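Local coordinates for protein ubiquitin-activating enzyme E1-like (Saccharomyces cerevisiae, PDB 3ONH) that forms, with AOS1, the E1 enzyme that activates the SUMO protein SMT3 at the cost of ATP, this fragment being its ubiquitin-fold domain, at residues 15-27 with 58-70. Numbering follows the deposited sequence.
Sequences DCLNKMKLSDFVV and LNDRTLSEINLGN
Leu-22 N to Arg-61 O and Leu-63 N to Met-20 O flank Lys-21 and Thr-62, an antiparallel, non-hydrogen-bonded pair forming a single bridge, where the loop before strand 73-78 meets the link between helices 14-19 and 22-33 in this ubiquitin-fold domain. Leu-22 N donates to Arg-61 O at 2.9 Å, approaching almost in line with the carbonyl bond, whereas Leu-63 N reaches Met-20 O by a weak, bent bond (130° at the hydrogen). The first turn of helix 22-33 has its amides to spare: Ser-23 N meets a lone pair of Asn-59 O, in the carbonyl plane, at 3.1 Å. At the other end Leu-17 O, on helix 14-19, accepts from Ser-64 N, which stands 45° above the carbonyl plane. Thr-62 N is satisfied within its own loop by Glu-65 OE1, 2.7 Å away and almost straight, and a water joins Thr-62 OG1 to Asn-18 O. Inside, Leu-63, its CG anti to the carbonyl carbon (chi1 -61°), thereby sets CD1 over the Phe-25 ring face in a CH-pi contact, 4.0 Å from the centroid. Leu-17 crosses Leu-63 at about a right angle, packing CD1 on Leu-63 CB and CD2 near Gly-69 CA; an alanine in place of Leu-17 would probably open a gap at both. Leu-17 CD2 ends 3.2 Å from Leu-68 O.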
loop_
_atom_site.group_PDB
_atom_site.type_symbol
_atom_site.label_atom_id
_atom_site.label_comp_id
_atom_site.label_asym_id
_atom_site.label_seq_id
_atom_site.Cartn_x
_atom_site.Cartn_y
_atom_site.Cartn_z
ATOM N N ASP A 15 -3.013 -1.745 16.682
ATOM C CA ASP A 15 -3.251 -3.177 16.648
ATOM C C ASP A 15 -3.334 -3.661 15.218
ATOM O O ASP A 15 -3.117 -4.836 14.940
ATOM C CB ASP A 15 -4.552 -3.520 17.367
ATOM C CG ASP A 15 -5.773 -2.965 16.657
ATOM O OD1 ASP A 15 -5.724 -1.807 16.200
ATOM O OD2 ASP A 15 -6.788 -3.684 16.565
ATOM N N CYS A 16 -3.653 -2.747 14.308
ATOM C CA CYS A 16 -3.838 -3.110 12.910
ATOM C C CYS A 16 -2.504 -3.292 12.180
ATOM O O CYS A 16 -2.337 -4.218 11.396
ATOM C CB CYS A 16 -4.712 -2.080 12.197
ATOM S SG CYS A 16 -5.285 -2.624 10.585
ATOM N N LEU A 17 -1.552 -2.410 12.443
ATOM C CA LEU A 17 -0.232 -2.580 11.874
ATOM C C LEU A 17 0.310 -3.941 12.291
ATOM O O LEU A 17 0.974 -4.620 11.509
ATOM C CB LEU A 17 0.704 -1.474 12.355
ATOM C CG LEU A 17 1.954 -1.239 11.502
ATOM C CD1 LEU A 17 1.620 -0.464 10.243
ATOM C CD2 LEU A 17 3.002 -0.502 12.306
ATOM N N ASN A 18 0.008 -4.340 13.520
ATOM C CA ASN A 18 0.558 -5.564 14.091
ATOM C C ASN A 18 -0.136 -6.843 13.651
ATOM O O ASN A 18 0.395 -7.928 13.865
ATOM C CB ASN A 18 0.552 -5.502 15.622
ATOM C CG ASN A 18 1.369 -4.348 16.168
ATOM O OD1 ASN A 18 2.164 -3.739 15.455
ATOM N ND2 ASN A 18 1.176 -4.045 17.445
ATOM N N LYS A 19 -1.317 -6.734 13.052
ATOM C CA LYS A 19 -2.066 -7.934 12.678
ATOM C C LYS A 19 -2.302 -8.053 11.181
ATOM O O LYS A 19 -2.504 -9.150 10.667
ATOM C CB LYS A 19 -3.410 -7.980 13.393
ATOM C CG LYS A 19 -4.393 -6.929 12.916
ATOM C CD LYS A 19 -5.717 -7.049 13.649
ATOM C CE LYS A 19 -5.479 -7.162 15.144
ATOM N NZ LYS A 19 -6.738 -7.295 15.950
ATOM N N MET A 20 -2.278 -6.919 10.489
ATOM C CA MET A 20 -2.571 -6.866 9.069
ATOM C C MET A 20 -1.483 -7.580 8.277
ATOM O O MET A 20 -0.307 -7.231 8.376
ATOM C CB MET A 20 -2.658 -5.409 8.623
ATOM C CG MET A 20 -3.975 -5.007 7.985
ATOM S SD MET A 20 -4.232 -5.799 6.394
ATOM C CE MET A 20 -5.474 -4.728 5.675
ATOM N N LYS A 21 -1.870 -8.586 7.500
ATOM C CA LYS A 21 -0.910 -9.328 6.693
ATOM C C LYS A 21 -0.648 -8.576 5.410
ATOM O O LYS A 21 -1.520 -7.868 4.908
ATOM C CB LYS A 21 -1.408 -10.744 6.395
ATOM C CG LYS A 21 -1.178 -11.728 7.527
ATOM C CD LYS A 21 -2.221 -12.835 7.510
ATOM C CE LYS A 21 -2.410 -13.414 6.110
ATOM N NZ LYS A 21 -3.404 -14.528 6.094
ATOM N N LEU A 22 0.568 -8.721 4.895
ATOM C CA LEU A 22 0.988 -8.025 3.694
ATOM C C LEU A 22 0.112 -8.415 2.510
ATOM O O LEU A 22 -0.329 -7.562 1.738
ATOM C CB LEU A 22 2.450 -8.346 3.403
ATOM C CG LEU A 22 3.053 -7.683 2.174
ATOM C CD1 LEU A 22 2.871 -6.179 2.262
ATOM C CD2 LEU A 22 4.517 -8.043 2.054
ATOM N N SER A 23 -0.140 -9.712 2.377
ATOM C CA SER A 23 -0.970 -10.209 1.290
ATOM C C SER A 23 -2.329 -9.524 1.292
ATOM O O SER A 23 -2.851 -9.161 0.240
ATOM C CB SER A 23 -1.142 -11.727 1.397
ATOM O OG SER A 23 -1.585 -12.105 2.688
ATOM N N ASP A 24 -2.902 -9.353 2.480
ATOM C CA ASP A 24 -4.206 -8.720 2.602
ATOM C C ASP A 24 -4.128 -7.230 2.291
ATOM O O ASP A 24 -5.039 -6.663 1.698
ATOM C CB ASP A 24 -4.797 -8.958 3.992
ATOM C CG ASP A 24 -5.303 -10.373 4.167
ATOM O OD1 ASP A 24 -5.603 -11.025 3.149
ATOM O OD2 ASP A 24 -5.402 -10.833 5.321
ATOM N N PHE A 25 -3.033 -6.602 2.691
ATOM C CA PHE A 25 -2.857 -5.180 2.451
ATOM C C PHE A 25 -2.811 -4.902 0.956
ATOM O O PHE A 25 -3.398 -3.932 0.467
ATOM C CB PHE A 25 -1.584 -4.694 3.133
ATOM C CG PHE A 25 -1.536 -3.207 3.337
ATOM C CD1 PHE A 25 -2.499 -2.571 4.102
ATOM C CD2 PHE A 25 -0.515 -2.449 2.785
ATOM C CE1 PHE A 25 -2.453 -1.208 4.304
ATOM C CE2 PHE A 25 -0.467 -1.080 2.981
ATOM C CZ PHE A 25 -1.437 -0.460 3.746
ATOM N N VAL A 26 -2.115 -5.772 0.232
ATOM C CA VAL A 26 -1.987 -5.656 -1.215
ATOM C C VAL A 26 -3.318 -5.782 -1.967
ATOM O O VAL A 26 -3.621 -4.989 -2.864
ATOM C CB VAL A 26 -1.007 -6.704 -1.754
ATOM C CG1 VAL A 26 -1.090 -6.779 -3.256
ATOM C CG2 VAL A 26 0.408 -6.370 -1.309
ATOM N N VAL A 27 -4.095 -6.798 -1.625
ATOM C CA VAL A 27 -5.429 -6.966 -2.178
ATOM C C VAL A 27 -6.282 -5.721 -1.928
ATOM O O VAL A 27 -6.937 -5.212 -2.840
ATOM C CB VAL A 27 -6.133 -8.188 -1.558
ATOM C CG1 VAL A 27 -7.479 -8.410 -2.220
ATOM C CG2 VAL A 27 -5.261 -9.426 -1.696
ATOM N N LEU A 58 7.199 -12.192 1.298
ATOM C CA LEU A 58 6.801 -11.666 2.604
ATOM C C LEU A 58 5.279 -11.622 2.720
ATOM O O LEU A 58 4.717 -10.869 3.512
ATOM C CB LEU A 58 7.391 -10.277 2.803
ATOM C CG LEU A 58 8.918 -10.184 2.793
ATOM C CD1 LEU A 58 9.323 -8.728 2.623
ATOM C CD2 LEU A 58 9.492 -10.772 4.067
ATOM N N ASN A 59 4.628 -12.446 1.909
ATOM C CA ASN A 59 3.177 -12.528 1.828
ATOM C C ASN A 59 2.510 -12.692 3.186
ATOM O O ASN A 59 1.478 -12.078 3.466
ATOM C CB ASN A 59 2.806 -13.726 0.954
ATOM C CG ASN A 59 1.535 -13.511 0.180
ATOM O OD1 ASN A 59 1.366 -12.494 -0.494
ATOM N ND2 ASN A 59 0.630 -14.479 0.256
ATOM N N ASP A 60 3.109 -13.529 4.026
ATOM C CA ASP A 60 2.486 -13.953 5.271
ATOM C C ASP A 60 2.937 -13.149 6.497
ATOM O O ASP A 60 2.513 -13.427 7.614
ATOM C CB ASP A 60 2.743 -15.443 5.497
ATOM C CG ASP A 60 1.550 -16.151 6.102
ATOM O OD1 ASP A 60 0.414 -15.853 5.669
ATOM O OD2 ASP A 60 1.743 -16.994 7.006
ATOM N N ARG A 61 3.789 -12.154 6.277
ATOM C CA ARG A 61 4.282 -11.292 7.345
ATOM C C ARG A 61 3.301 -10.151 7.574
ATOM O O ARG A 61 2.642 -9.712 6.637
ATOM C CB ARG A 61 5.631 -10.712 6.922
ATOM C CG ARG A 61 6.741 -10.814 7.947
ATOM C CD ARG A 61 7.351 -12.197 7.975
ATOM N NE ARG A 61 6.663 -13.058 8.921
ATOM C CZ ARG A 61 6.962 -13.124 10.214
ATOM N NH1 ARG A 61 7.942 -12.380 10.707
ATOM N NH2 ARG A 61 6.282 -13.931 11.013
ATOM N N THR A 62 3.195 -9.661 8.808
ATOM C CA THR A 62 2.359 -8.491 9.073
ATOM C C THR A 62 3.138 -7.225 8.769
ATOM O O THR A 62 4.344 -7.279 8.531
ATOM C CB THR A 62 1.902 -8.420 10.524
ATOM O OG1 THR A 62 3.045 -8.217 11.365
ATOM C CG2 THR A 62 1.189 -9.697 10.910
ATOM N N LEU A 63 2.455 -6.086 8.794
ATOM C CA LEU A 63 3.062 -4.835 8.350
ATOM C C LEU A 63 4.195 -4.384 9.269
ATOM O O LEU A 63 5.201 -3.846 8.816
ATOM C CB LEU A 63 2.008 -3.734 8.238
ATOM C CG LEU A 63 0.872 -3.980 7.255
ATOM C CD1 LEU A 63 0.066 -2.704 7.076
ATOM C CD2 LEU A 63 1.442 -4.438 5.942
ATOM N N SER A 64 4.026 -4.598 10.565
ATOM C CA SER A 64 5.079 -4.281 11.518
ATOM C C SER A 64 6.215 -5.298 11.449
ATOM O O SER A 64 7.350 -4.994 11.786
ATOM C CB SER A 64 4.512 -4.212 12.930
ATOM O OG SER A 64 3.920 -5.445 13.290
ATOM N N GLU A 65 5.908 -6.510 11.005
ATOM C CA GLU A 65 6.929 -7.544 10.877
ATOM C C GLU A 65 7.889 -7.259 9.718
ATOM O O GLU A 65 9.038 -7.700 9.731
ATOM C CB GLU A 65 6.280 -8.921 10.719
ATOM C CG GLU A 65 5.841 -9.565 12.028
ATOM C CD GLU A 65 5.052 -10.849 11.815
ATOM O OE1 GLU A 65 4.516 -11.047 10.707
ATOM O OE2 GLU A 65 4.966 -11.663 12.759
ATOM N N ILE A 66 7.422 -6.524 8.716
ATOM C CA ILE A 66 8.303 -6.092 7.635
ATOM C C ILE A 66 8.766 -4.657 7.861
ATOM O O ILE A 66 9.251 -3.994 6.953
ATOM C CB ILE A 66 7.635 -6.206 6.260
ATOM C CG1 ILE A 66 6.437 -5.269 6.185
ATOM C CG2 ILE A 66 7.213 -7.635 5.991
ATOM C CD1 ILE A 66 5.649 -5.405 4.907
ATOM N N ASN A 67 8.602 -4.193 9.089
ATOM C CA ASN A 67 9.145 -2.920 9.518
ATOM C C ASN A 67 8.536 -1.692 8.862
ATOM O O ASN A 67 9.244 -0.770 8.458
ATOM C CB ASN A 67 10.658 -2.908 9.355
ATOM C CG ASN A 67 11.348 -2.492 10.616
ATOM O OD1 ASN A 67 12.076 -3.273 11.225
ATOM N ND2 ASN A 67 11.096 -1.266 11.047
ATOM N N LEU A 68 7.219 -1.693 8.747
ATOM C CA LEU A 68 6.498 -0.491 8.377
ATOM C C LEU A 68 5.928 0.063 9.664
ATOM O O LEU A 68 5.648 -0.691 10.584
ATOM C CB LEU A 68 5.371 -0.822 7.409
ATOM C CG LEU A 68 5.768 -1.362 6.039
ATOM C CD1 LEU A 68 4.527 -1.814 5.288
ATOM C CD2 LEU A 68 6.532 -0.314 5.250
ATOM N N GLY A 69 5.767 1.375 9.746
ATOM C CA GLY A 69 5.194 1.967 10.939
ATOM C C GLY A 69 4.696 3.376 10.705
ATOM O O GLY A 69 4.595 3.830 9.566
ATOM N N ASN A 70 4.379 4.067 11.788
ATOM C CA ASN A 70 3.898 5.434 11.679
ATOM C C ASN A 70 4.856 6.291 10.870
ATOM O O ASN A 70 6.045 6.339 11.165
ATOM C CB ASN A 70 3.714 6.036 13.064
ATOM C CG ASN A 70 3.154 7.425 13.012
ATOM O OD1 ASN A 70 2.024 7.628 12.584
ATOM N ND2 ASN A 70 3.942 8.398 13.450
HETATM O O HOH W 1 2.925 -8.625 14.138
HETATM O O HOH W 2 -0.945 -14.355 3.391
#